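Local coordinates for protein fatty acid synthase 1, isoform A (Drosophila melanogaster, PDB 6FN6) that probably synthesises long-chain saturated fatty acids from acetyl-CoA and malonyl-CoA with NADPH, this chain forming its modifying dehydratase, enoyl reductase and ketoreductase region, at residues 307-312 against 368-373; 720-725 against 749-754; 936-941 against 963-968. All coordinates share one frame; numbering follows the deposited sequence.

The three contacts follow one another along the chain, each closing before the next opens, and none touches another. Interaction 1 lies about 77 Å from interaction 2 and about 56 Å from interaction 3, centre to centre; interactions 2 and 3 are also about 56 Å apart. Each lies in a different alpha/beta unit. Residues 307-312 and 368-373 join strand to loop in what is probably the pseudo-methyltransferase domain, 720-725 and 749-754 set a ring on a helix of the enoyl reductase, and 936-941 and 963-968 lay helix beside helix in the ketoreductase. Three different kinds of contact thus each tie together parts of a separate unit.

Interaction 1. Residues 307-312 against 368-373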
ATOM      1  N   VAL A 307      63.733  36.560  -7.136  1.00 61.68           N
ATOM      2  CA  VAL A 307      63.021  37.833  -7.162  1.00 63.44           C
ATOM      3  C   VAL A 307      62.683  38.224  -8.597  1.00 62.09           C
ATOM      4  O   VAL A 307      63.292  37.725  -9.543  1.00 57.11           O
ATOM      5  CB  VAL A 307      63.841  38.948  -6.478  1.00 63.73           C
ATOM      6  CG1 VAL A 307      64.109  38.599  -5.022  1.00 62.58           C
ATOM      7  CG2 VAL A 307      65.150  39.188  -7.219  1.00 65.81           C
ATOM      8  N   GLU A 308      61.711  39.119  -8.750  1.00 68.97           N
ATOM      9  CA  GLU A 308      61.353  39.649 -10.061  1.00 69.01           C
ATOM     10  C   GLU A 308      61.349  41.172 -10.050  1.00 71.68           C
ATOM     11  O   GLU A 308      60.586  41.799  -9.316  1.00 76.44           O
ATOM     12  CB  GLU A 308      59.983  39.130 -10.507  1.00 69.89           C
ATOM     13  CG  GLU A 308      59.353  39.945 -11.636  1.00 74.23           C
ATOM     14  CD  GLU A 308      58.117  39.290 -12.222  1.00 77.33           C
ATOM     15  OE1 GLU A 308      57.443  38.524 -11.501  1.00 76.95           O
ATOM     16  OE2 GLU A 308      57.815  39.542 -13.409  1.00 80.55           O
ATOM     17  N   LEU A 309      62.213  41.758 -10.872  1.00 50.97           N
ATOM     18  CA  LEU A 309      62.280  43.205 -11.023  1.00 56.34           C
ATOM     19  C   LEU A 309      61.099  43.692 -11.863  1.00 62.56           C
ATOM     20  O   LEU A 309      60.893  43.228 -12.985  1.00 61.72           O
ATOM     21  CB  LEU A 309      63.609  43.608 -11.659  1.00 57.89           C
ATOM     22  CG  LEU A 309      64.847  43.098 -10.914  1.00 59.35           C
ATOM     23  CD1 LEU A 309      66.114  43.403 -11.692  1.00 63.99           C
ATOM     24  CD2 LEU A 309      64.927  43.686  -9.509  1.00 59.99           C
ATOM     25  N   ALA A 310      60.328  44.626 -11.311  1.00 84.55           N
ATOM     26  CA  ALA A 310      59.078  45.067 -11.930  1.00 88.55           C
ATOM     27  C   ALA A 310      58.995  46.585 -12.091  1.00 94.21           C
ATOM     28  O   ALA A 310      57.962  47.184 -11.798  1.00 93.58           O
ATOM     29  CB  ALA A 310      57.894  44.567 -11.113  1.00 89.20           C
ATOM     30  N   ASN A 311      60.073  47.207 -12.559  1.00117.09           N
ATOM     31  CA  ASN A 311      60.078  48.654 -12.760  1.00123.85           C
ATOM     32  C   ASN A 311      59.540  49.032 -14.137  1.00122.72           C
ATOM     33  O   ASN A 311      60.089  48.624 -15.160  1.00121.95           O
ATOM     34  CB  ASN A 311      61.495  49.211 -12.600  1.00130.24           C
ATOM     35  CG  ASN A 311      61.962  49.216 -11.161  1.00132.63           C
ATOM     36  OD1 ASN A 311      61.154  49.178 -10.233  1.00130.91           O
ATOM     37  ND2 ASN A 311      63.276  49.268 -10.967  1.00132.73           N
ATOM     38  N   GLY A 312      58.464  49.814 -14.157  1.00 97.77           N
ATOM     39  CA  GLY A 312      57.865  50.252 -15.406  1.00 96.90           C
ATOM     40  C   GLY A 312      57.047  49.174 -16.087  1.00 97.53           C
ATOM     41  O   GLY A 312      57.009  49.091 -17.315  1.00102.05           O
ATOM     42  N   GLU A 368      71.614  50.122  -5.233  1.00124.51           N
ATOM     43  CA  GLU A 368      71.610  49.212  -4.087  1.00122.79           C
ATOM     44  C   GLU A 368      71.080  47.825  -4.457  1.00119.48           C
ATOM     45  O   GLU A 368      70.307  47.684  -5.405  1.00118.36           O
ATOM     46  CB  GLU A 368      70.771  49.791  -2.937  1.00124.79           C
ATOM     47  CG  GLU A 368      69.265  49.732  -3.157  1.00125.23           C
ATOM     48  CD  GLU A 368      68.482  50.411  -2.047  1.00127.55           C
ATOM     49  OE1 GLU A 368      69.104  50.827  -1.047  1.00127.58           O
ATOM     50  OE2 GLU A 368      67.243  50.519  -2.169  1.00129.01           O
ATOM     51  N   PRO A 369      71.503  46.795  -3.698  1.00 91.14           N
ATOM     52  CA  PRO A 369      71.040  45.415  -3.883  1.00 88.32           C
ATOM     53  C   PRO A 369      69.608  45.179  -3.422  1.00 85.93           C
ATOM     54  O   PRO A 369      69.223  45.638  -2.346  1.00 89.58           O
ATOM     55  CB  PRO A 369      72.020  44.605  -3.034  1.00 90.68           C
ATOM     56  CG  PRO A 369      72.445  45.536  -1.968  1.00 93.54           C
ATOM     57  CD  PRO A 369      72.484  46.894  -2.601  1.00 93.52           C
ATOM     58  N   VAL A 370      68.831  44.466  -4.230  1.00 93.16           N
ATOM     59  CA  VAL A 370      67.428  44.228  -3.917  1.00 84.95           C
ATOM     60  C   VAL A 370      67.310  43.222  -2.771  1.00 83.05           C
ATOM     61  O   VAL A 370      66.451  43.361  -1.901  1.00 80.74           O
ATOM     62  CB  VAL A 370      66.657  43.746  -5.165  1.00 76.67           C
ATOM     63  CG1 VAL A 370      66.693  44.813  -6.249  1.00 73.54           C
ATOM     64  CG2 VAL A 370      67.232  42.433  -5.694  1.00 73.09           C
ATOM     65  N   GLU A 371      68.175  42.211  -2.777  1.00 94.26           N
ATOM     66  CA  GLU A 371      68.174  41.190  -1.734  1.00 94.25           C
ATOM     67  C   GLU A 371      69.482  40.404  -1.760  1.00 93.53           C
ATOM     68  O   GLU A 371      70.209  40.442  -2.748  1.00 93.56           O
ATOM     69  CB  GLU A 371      66.979  40.250  -1.892  1.00 91.30           C
ATOM     70  CG  GLU A 371      66.764  39.345  -0.689  1.00 88.77           C
ATOM     71  CD  GLU A 371      65.303  39.110  -0.375  1.00 85.34           C
ATOM     72  OE1 GLU A 371      64.452  39.340  -1.260  1.00 84.48           O
ATOM     73  OE2 GLU A 371      65.003  38.694   0.764  1.00 84.05           O
ATOM     74  N   GLN A 372      69.778  39.696  -0.673  1.00 85.15           N
ATOM     75  CA  GLN A 372      71.034  38.959  -0.556  1.00 89.10           C
ATOM     76  C   GLN A 372      70.863  37.455  -0.785  1.00 85.61           C
ATOM     77  O   GLN A 372      69.866  36.856  -0.378  1.00 80.43           O
ATOM     78  CB  GLN A 372      71.671  39.214   0.816  1.00 96.73           C
ATOM     79  CG  GLN A 372      70.767  38.941   2.009  1.00105.35           C
ATOM     80  CD  GLN A 372      71.479  39.165   3.332  1.00112.78           C
ATOM     81  OE1 GLN A 372      72.337  40.041   3.446  1.00116.86           O
ATOM     82  NE2 GLN A 372      71.126  38.373   4.338  1.00114.45           N
ATOM     83  N   ASN A 373      71.856  36.861  -1.441  1.00101.43           N
ATOM     84  CA  ASN A 373      71.913  35.419  -1.681  1.00 99.34           C
ATOM     85  C   ASN A 373      70.644  34.832  -2.293  1.00 93.64           C
ATOM     86  O   ASN A 373      69.977  33.998  -1.679  1.00 87.41           O
ATOM     87  CB  ASN A 373      72.210  34.689  -0.373  1.00104.89           C
ATOM     88  CG  ASN A 373      73.549  35.077   0.216  1.00108.76           C
ATOM     89  OD1 ASN A 373      74.600  34.704  -0.305  1.00108.72           O
ATOM     90  ND2 ASN A 373      73.518  35.828   1.312  1.00109.89           N
TER
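Val307, near the end of strand 303-309, and Glu371, in the loop that leads into strand 374-380, bring their CA atoms to 8.2 Å, a spacing that leaves the contact to side chains. Both valines carry CG1 anti to the carbonyl carbon (chi1 -60° at Val307 and -62° at Val370), which places each CG2 between the backbone N and the carbonyl carbon. These two branches meet, Val307 CG2 lying 4.1 Å from Val370 CG2, with the side chains inclined to one another. The other branch of Val370 serves Leu309: Leu309 CD2 reaches Val370 CG1 at 3.9 Å, and the two side chains cross at about a right angle. Val370 is thereby shared between two residues of alternate positions on the strand, and all three are buried. Val340 of the neighbouring strand 334-341 touches each of them.

On its other branch, Val307 CG1 lies 3.8 Å from Glu371 OE1, a van der Waals contact. The charge of that carboxylate is met elsewhere: OE2 forms salt bridges with Arg359 and with Lys305, the latter on the same strand as Val307. The loop is thus closed over the strand by an aliphatic patch bordered by a charged cluster. With strands 374-380, 303-309, 334-341 and 359-362 side by side and parallel, the arrangement is consistent with the Rossmann-like pseudo-methyltransferase domain of animal fatty acid synthases.

Interaction 2. Residues 720-725 against 749-754; sequences VGQAAI and LKRFPK
The Phe752 ring is held between an isoleucine methyl and an arginine methylene. Over one face stands Ile725 CG2, 3.7 Å from the ring centroid of Phe752 and only 3° off the normal, a well-centred CH-pi contact in which the methyl sits almost equally far from all six ring carbons. Against the opposite face lies Arg751 CG, displaced toward the rim, and Pro753 CD meets the edge in the ring plane. A second flat pair is looser: the amide of Gln722 and the guanidinium of Arg751 are turned 76° apart, and Gln722 OE1 stays 4.1 Å from Arg751 NE, too far for a hydrogen bond.

Ile725 presents CG2 because this branch runs anti to the backbone N, while CG1 takes the place beside the N. Closer to the backbone, Phe752 CZ comes within 3.6 Å of Gln722 O, an oblique approach to a helix carbonyl. Phe752 is the first residue to leave helical geometry after helix 742-751, and from there its ring reaches across to helix 719-731, where Ser726 and Leu729 also touch it. An alanine in place of Phe752 would be likely to open a gap over Ile725 and leave the end of helix 742-751 less firmly fastened to its neighbour.

The two helices follow successive strands, 710-713 and 734-739, of the parallel sheet in the Rossmann-type part of the enoyl reductase; Gly721 fits a dinucleotide-binding glycine pattern there, and the contact begins at the very next residue, Gln722, though Gly721 itself takes no part. The CH-pi contact is the clearest specific interaction, with Gln722 adding a comparable buried area, so the union probably depends on shape and dispersion more than on charge.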
ATOM      1  N   VAL A 720       5.058  11.833 -22.621  1.00 51.28           N
ATOM      2  CA  VAL A 720       4.188  10.671 -22.491  1.00 49.32           C
ATOM      3  C   VAL A 720       2.726  11.105 -22.465  1.00 48.77           C
ATOM      4  O   VAL A 720       1.865  10.433 -23.027  1.00 46.70           O
ATOM      5  CB  VAL A 720       4.542   9.855 -21.231  1.00 49.57           C
ATOM      6  CG1 VAL A 720       3.700   8.593 -21.153  1.00 47.91           C
ATOM      7  CG2 VAL A 720       6.021   9.504 -21.221  1.00 49.27           C
ATOM      8  N   GLY A 721       2.448  12.221 -21.797  1.00 57.40           N
ATOM      9  CA  GLY A 721       1.097  12.744 -21.716  1.00 58.35           C
ATOM     10  C   GLY A 721       0.494  13.056 -23.075  1.00 61.21           C
ATOM     11  O   GLY A 721      -0.590  12.574 -23.412  1.00 60.37           O
ATOM     12  N   GLN A 722       1.195  13.880 -23.848  1.00 60.02           N
ATOM     13  CA  GLN A 722       0.754  14.251 -25.188  1.00 59.88           C
ATOM     14  C   GLN A 722       0.479  13.021 -26.043  1.00 59.09           C
ATOM     15  O   GLN A 722      -0.531  12.952 -26.745  1.00 58.56           O
ATOM     16  CB  GLN A 722       1.803  15.136 -25.867  1.00 61.11           C
ATOM     17  CG  GLN A 722       1.732  16.596 -25.450  1.00 62.60           C
ATOM     18  CD  GLN A 722       2.897  17.413 -25.970  1.00 62.39           C
ATOM     19  OE1 GLN A 722       3.002  17.674 -27.167  1.00 62.97           O
ATOM     20  NE2 GLN A 722       3.769  17.839 -25.065  1.00 61.98           N
ATOM     21  N   ALA A 723       1.381  12.049 -25.985  1.00 58.50           N
ATOM     22  CA  ALA A 723       1.214  10.823 -26.750  1.00 57.54           C
ATOM     23  C   ALA A 723       0.014  10.048 -26.226  1.00 59.80           C
ATOM     24  O   ALA A 723      -0.742   9.463 -26.999  1.00 59.46           O
ATOM     25  CB  ALA A 723       2.471   9.975 -26.685  1.00 55.57           C
ATOM     26  N   ALA A 724      -0.156  10.050 -24.907  1.00 62.58           N
ATOM     27  CA  ALA A 724      -1.265   9.345 -24.276  1.00 61.56           C
ATOM     28  C   ALA A 724      -2.610   9.969 -24.644  1.00 63.40           C
ATOM     29  O   ALA A 724      -3.553   9.262 -24.999  1.00 64.60           O
ATOM     30  CB  ALA A 724      -1.088   9.334 -22.769  1.00 60.52           C
ATOM     31  N   ILE A 725      -2.689  11.294 -24.558  1.00 57.72           N
ATOM     32  CA  ILE A 725      -3.926  12.013 -24.855  1.00 57.02           C
ATOM     33  C   ILE A 725      -4.346  11.766 -26.301  1.00 59.24           C
ATOM     34  O   ILE A 725      -5.520  11.547 -26.586  1.00 57.05           O
ATOM     35  CB  ILE A 725      -3.769  13.523 -24.575  1.00 55.88           C
ATOM     36  CG1 ILE A 725      -3.488  13.764 -23.089  1.00 55.31           C
ATOM     37  CG2 ILE A 725      -5.024  14.286 -25.002  1.00 56.43           C
ATOM     38  CD1 ILE A 725      -3.012  15.172 -22.770  1.00 54.68           C
ATOM     39  N   LEU A 749      -5.269  22.698 -24.691  1.00 78.07           N
ATOM     40  CA  LEU A 749      -6.598  23.099 -25.139  1.00 80.36           C
ATOM     41  C   LEU A 749      -6.628  23.320 -26.649  1.00 83.68           C
ATOM     42  O   LEU A 749      -7.510  22.813 -27.344  1.00 81.10           O
ATOM     43  CB  LEU A 749      -7.039  24.373 -24.415  1.00 80.47           C
ATOM     44  CG  LEU A 749      -7.590  24.189 -22.996  1.00 78.03           C
ATOM     45  CD1 LEU A 749      -7.815  25.540 -22.332  1.00 78.98           C
ATOM     46  CD2 LEU A 749      -8.874  23.376 -22.994  1.00 80.58           C
ATOM     47  N   LYS A 750      -5.658  24.080 -27.144  1.00108.13           N
ATOM     48  CA  LYS A 750      -5.616  24.477 -28.546  1.00105.47           C
ATOM     49  C   LYS A 750      -5.192  23.338 -29.473  1.00 91.75           C
ATOM     50  O   LYS A 750      -5.525  23.336 -30.658  1.00 90.78           O
ATOM     51  CB  LYS A 750      -4.653  25.656 -28.720  1.00110.72           C
ATOM     52  CG  LYS A 750      -5.021  26.889 -27.907  1.00115.60           C
ATOM     53  CD  LYS A 750      -3.861  27.869 -27.823  1.00120.14           C
ATOM     54  CE  LYS A 750      -4.206  29.070 -26.956  1.00127.66           C
ATOM     55  NZ  LYS A 750      -3.028  29.956 -26.732  1.00131.44           N
ATOM     56  N   ARG A 751      -4.443  22.383 -28.935  1.00 78.94           N
ATOM     57  CA  ARG A 751      -3.825  21.350 -29.758  1.00 73.60           C
ATOM     58  C   ARG A 751      -4.717  20.132 -30.036  1.00 70.27           C
ATOM     59  O   ARG A 751      -4.518  19.449 -31.043  1.00 69.74           O
ATOM     60  CB  ARG A 751      -2.519  20.884 -29.113  1.00 74.68           C
ATOM     61  CG  ARG A 751      -1.821  19.776 -29.883  1.00 80.70           C
ATOM     62  CD  ARG A 751      -0.388  19.605 -29.416  1.00 85.54           C
ATOM     63  NE  ARG A 751       0.312  18.543 -30.137  1.00 90.81           N
ATOM     64  CZ  ARG A 751       1.041  18.738 -31.235  1.00 95.92           C
ATOM     65  NH1 ARG A 751       1.178  19.955 -31.751  1.00 98.37           N
ATOM     66  NH2 ARG A 751       1.641  17.712 -31.823  1.00 96.84           N
ATOM     67  N   PHE A 752      -5.674  19.845 -29.153  1.00 83.24           N
ATOM     68  CA  PHE A 752      -6.423  18.585 -29.231  1.00 82.14           C
ATOM     69  C   PHE A 752      -7.927  18.682 -29.558  1.00 80.40           C
ATOM     70  O   PHE A 752      -8.554  19.719 -29.326  1.00 80.77           O
ATOM     71  CB  PHE A 752      -6.266  17.837 -27.908  1.00 79.20           C
ATOM     72  CG  PHE A 752      -4.936  17.173 -27.747  1.00 78.63           C
ATOM     73  CD1 PHE A 752      -4.625  16.040 -28.477  1.00 78.72           C
ATOM     74  CD2 PHE A 752      -3.988  17.686 -26.877  1.00 79.51           C
ATOM     75  CE1 PHE A 752      -3.402  15.421 -28.332  1.00 79.69           C
ATOM     76  CE2 PHE A 752      -2.763  17.073 -26.730  1.00 77.84           C
ATOM     77  CZ  PHE A 752      -2.467  15.940 -27.460  1.00 78.10           C
ATOM     78  N   PRO A 753      -8.497  17.583 -30.107  1.00 76.13           N
ATOM     79  CA  PRO A 753      -9.908  17.395 -30.478  1.00 84.92           C
ATOM     80  C   PRO A 753     -10.847  17.093 -29.301  1.00 89.21           C
ATOM     81  O   PRO A 753     -10.823  15.981 -28.774  1.00 86.22           O
ATOM     82  CB  PRO A 753      -9.861  16.202 -31.440  1.00 81.73           C
ATOM     83  CG  PRO A 753      -8.667  15.455 -31.067  1.00 76.00           C
ATOM     84  CD  PRO A 753      -7.674  16.454 -30.584  1.00 74.98           C
ATOM     85  N   LYS A 754     -11.669  18.063 -28.914  1.00 73.79           N
ATOM     86  CA  LYS A 754     -12.642  17.878 -27.840  1.00 81.38           C
ATOM     87  C   LYS A 754     -11.972  17.571 -26.503  1.00 78.83           C
ATOM     88  O   LYS A 754     -12.301  16.580 -25.851  1.00 82.09           O
ATOM     89  CB  LYS A 754     -13.605  16.730 -28.175  1.00 88.09           C
ATOM     90  CG  LYS A 754     -14.818  16.634 -27.247  1.00 91.36           C
ATOM     91  CD  LYS A 754     -15.951  15.802 -27.844  1.00 95.09           C
ATOM     92  CE  LYS A 754     -15.553  14.331 -27.962  1.00 97.39           C
ATOM     93  NZ  LYS A 754     -16.667  13.461 -28.440  1.00100.30           N
TER

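Interaction 3. Residues 936-941 against 963-968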
ATOM      1  N   PHE A 936      49.936  -3.285  -9.153  1.00 32.43           N
ATOM      2  CA  PHE A 936      49.876  -2.448 -10.346  1.00 31.57           C
ATOM      3  C   PHE A 936      49.377  -3.231 -11.557  1.00 30.10           C
ATOM      4  O   PHE A 936      48.481  -2.785 -12.270  1.00 29.53           O
ATOM      5  CB  PHE A 936      51.260  -1.852 -10.632  1.00 39.35           C
ATOM      6  CG  PHE A 936      51.249  -0.741 -11.645  1.00 47.96           C
ATOM      7  CD1 PHE A 936      51.173  -1.017 -13.002  1.00 51.63           C
ATOM      8  CD2 PHE A 936      51.317   0.582 -11.239  1.00 52.11           C
ATOM      9  CE1 PHE A 936      51.165   0.006 -13.934  1.00 53.59           C
ATOM     10  CE2 PHE A 936      51.309   1.610 -12.166  1.00 54.75           C
ATOM     11  CZ  PHE A 936      51.231   1.320 -13.515  1.00 55.03           C
ATOM     12  N   GLY A 937      49.976  -4.396 -11.786  1.00 35.52           N
ATOM     13  CA  GLY A 937      49.651  -5.223 -12.935  1.00 32.34           C
ATOM     14  C   GLY A 937      48.186  -5.601 -13.050  1.00 29.78           C
ATOM     15  O   GLY A 937      47.611  -5.555 -14.137  1.00 29.39           O
ATOM     16  N   LEU A 938      47.585  -5.985 -11.931  1.00 38.31           N
ATOM     17  CA  LEU A 938      46.186  -6.401 -11.920  1.00 38.97           C
ATOM     18  C   LEU A 938      45.258  -5.274 -12.360  1.00 37.56           C
ATOM     19  O   LEU A 938      44.368  -5.477 -13.183  1.00 38.68           O
ATOM     20  CB  LEU A 938      45.795  -6.895 -10.527  1.00 36.32           C
ATOM     21  CG  LEU A 938      46.509  -8.170 -10.073  1.00 39.76           C
ATOM     22  CD1 LEU A 938      46.202  -8.466  -8.617  1.00 39.07           C
ATOM     23  CD2 LEU A 938      46.125  -9.354 -10.950  1.00 38.76           C
ATOM     24  N   GLU A 939      45.471  -4.082 -11.819  1.00 33.87           N
ATOM     25  CA  GLU A 939      44.607  -2.955 -12.133  1.00 36.25           C
ATOM     26  C   GLU A 939      44.851  -2.459 -13.558  1.00 32.64           C
ATOM     27  O   GLU A 939      43.945  -1.937 -14.206  1.00 28.92           O
ATOM     28  CB  GLU A 939      44.818  -1.831 -11.121  1.00 41.34           C
ATOM     29  CG  GLU A 939      44.508  -2.237  -9.680  1.00 51.08           C
ATOM     30  CD  GLU A 939      43.137  -2.883  -9.525  1.00 56.06           C
ATOM     31  OE1 GLU A 939      43.047  -3.954  -8.886  1.00 57.39           O
ATOM     32  OE2 GLU A 939      42.146  -2.315 -10.036  1.00 56.80           O
ATOM     33  N   LEU A 940      46.073  -2.629 -14.051  1.00 39.39           N
ATOM     34  CA  LEU A 940      46.381  -2.289 -15.434  1.00 35.23           C
ATOM     35  C   LEU A 940      45.645  -3.241 -16.373  1.00 36.92           C
ATOM     36  O   LEU A 940      45.035  -2.817 -17.354  1.00 35.08           O
ATOM     37  CB  LEU A 940      47.890  -2.345 -15.680  1.00 31.99           C
ATOM     38  CG  LEU A 940      48.366  -2.208 -17.132  1.00 32.54           C
ATOM     39  CD1 LEU A 940      47.820  -0.947 -17.778  1.00 31.45           C
ATOM     40  CD2 LEU A 940      49.889  -2.211 -17.197  1.00 32.66           C
ATOM     41  N   THR A 941      45.715  -4.530 -16.067  1.00 35.68           N
ATOM     42  CA  THR A 941      45.024  -5.548 -16.848  1.00 35.13           C
ATOM     43  C   THR A 941      43.530  -5.252 -16.934  1.00 36.52           C
ATOM     44  O   THR A 941      42.938  -5.302 -18.011  1.00 36.29           O
ATOM     45  CB  THR A 941      45.231  -6.948 -16.245  1.00 36.02           C
ATOM     46  OG1 THR A 941      46.630  -7.248 -16.196  1.00 35.91           O
ATOM     47  CG2 THR A 941      44.518  -8.009 -17.071  1.00 36.19           C
ATOM     48  N   GLY A 963      44.056 -14.628  -3.072  1.00 37.70           N
ATOM     49  CA  GLY A 963      42.680 -14.829  -3.489  1.00 37.19           C
ATOM     50  C   GLY A 963      42.204 -13.709  -4.394  1.00 35.69           C
ATOM     51  O   GLY A 963      41.443 -13.931  -5.334  1.00 35.17           O
ATOM     52  N   TYR A 964      42.642 -12.490  -4.097  1.00 35.15           N
ATOM     53  CA  TYR A 964      42.294 -11.342  -4.922  1.00 34.33           C
ATOM     54  C   TYR A 964      42.723 -11.551  -6.377  1.00 35.40           C
ATOM     55  O   TYR A 964      41.986 -11.211  -7.305  1.00 35.39           O
ATOM     56  CB  TYR A 964      42.934 -10.069  -4.372  1.00 33.67           C
ATOM     57  CG  TYR A 964      42.546  -8.840  -5.151  1.00 32.60           C
ATOM     58  CD1 TYR A 964      41.285  -8.274  -5.009  1.00 32.04           C
ATOM     59  CD2 TYR A 964      43.429  -8.258  -6.051  1.00 32.04           C
ATOM     60  CE1 TYR A 964      40.921  -7.156  -5.724  1.00 31.15           C
ATOM     61  CE2 TYR A 964      43.070  -7.137  -6.773  1.00 33.22           C
ATOM     62  CZ  TYR A 964      41.814  -6.591  -6.605  1.00 30.74           C
ATOM     63  OH  TYR A 964      41.448  -5.476  -7.318  1.00 32.70           O
ATOM     64  N   GLN A 965      43.926 -12.089  -6.570  1.00 36.36           N
ATOM     65  CA  GLN A 965      44.418 -12.418  -7.904  1.00 35.83           C
ATOM     66  C   GLN A 965      43.454 -13.373  -8.593  1.00 36.49           C
ATOM     67  O   GLN A 965      42.988 -13.109  -9.699  1.00 37.17           O
ATOM     68  CB  GLN A 965      45.815 -13.039  -7.831  1.00 37.96           C
ATOM     69  CG  GLN A 965      46.940 -12.032  -7.652  1.00 39.80           C
ATOM     70  CD  GLN A 965      48.214 -12.671  -7.132  1.00 40.52           C
ATOM     71  OE1 GLN A 965      48.308 -13.894  -7.015  1.00 38.80           O
ATOM     72  NE2 GLN A 965      49.204 -11.845  -6.824  1.00 42.99           N
ATOM     73  N   GLY A 966      43.178 -14.497  -7.938  1.00 34.81           N
ATOM     74  CA  GLY A 966      42.253 -15.477  -8.470  1.00 35.37           C
ATOM     75  C   GLY A 966      40.891 -14.871  -8.758  1.00 34.62           C
ATOM     76  O   GLY A 966      40.223 -15.251  -9.720  1.00 34.57           O
ATOM     77  N   LEU A 967      40.482 -13.923  -7.918  1.00 35.54           N
ATOM     78  CA  LEU A 967      39.206 -13.238  -8.090  1.00 33.97           C
ATOM     79  C   LEU A 967      39.170 -12.465  -9.403  1.00 35.44           C
ATOM     80  O   LEU A 967      38.237 -12.607 -10.194  1.00 36.79           O
ATOM     81  CB  LEU A 967      38.947 -12.288  -6.916  1.00 33.84           C
ATOM     82  CG  LEU A 967      37.706 -11.392  -7.004  1.00 33.72           C
ATOM     83  CD1 LEU A 967      36.441 -12.222  -7.183  1.00 32.73           C
ATOM     84  CD2 LEU A 967      37.596 -10.507  -5.769  1.00 32.03           C
ATOM     85  N   MET A 968      40.190 -11.647  -9.630  1.00 32.93           N
ATOM     86  CA  MET A 968      40.251 -10.817 -10.827  1.00 32.39           C
ATOM     87  C   MET A 968      40.311 -11.678 -12.086  1.00 32.20           C
ATOM     88  O   MET A 968      39.695 -11.353 -13.103  1.00 31.24           O
ATOM     89  CB  MET A 968      41.461  -9.884 -10.765  1.00 35.94           C
ATOM     90  CG  MET A 968      41.354  -8.801  -9.695  1.00 38.30           C
ATOM     91  SD  MET A 968      39.847  -7.807  -9.799  1.00 41.21           S
ATOM     92  CE  MET A 968      39.947  -7.192 -11.479  1.00 38.53           C
TER
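Tyr964 sends its ring out with CG anti to the backbone N (chi1 -177°), and a bend at the second torsion of Glu939 (chi2 -51°) turns the carboxylate toward the phenol at the end of that outstretched side chain. Tyr964 OH donates to Glu939 OE1 at 2.7 Å, on the syn side and slightly out of the carboxylate plane. Ring and carboxylate are nearly coplanar, the acceptor lying at the ring's edge. Arg188 NH2 also bonds the hydroxyl, which therefore links two charged groups of opposite sign and would probably be polarised by both.

Beside this bond, Leu938 CD1 rests 3.8 Å from Tyr964 CD2 at the ring edge and equally far from Gln965 CG. Met968 CG, one turn on from Tyr964, lies over a face of the ring.

The helical segments run almost parallel, 14° apart, and their axes approach to 11.1 Å, as expected for successive crossover helices of a Rossmann fold in the ketoreductase. Helix 935-946 follows strand 926-930, and helix 963-974 follows the adjacent strand 951-955. Lys136, Glu137 and Leu140 of helix 131-141 pack on Tyr964, so the helix pair abuts what is predicted to be the C-terminal hotdog part of the dehydratase.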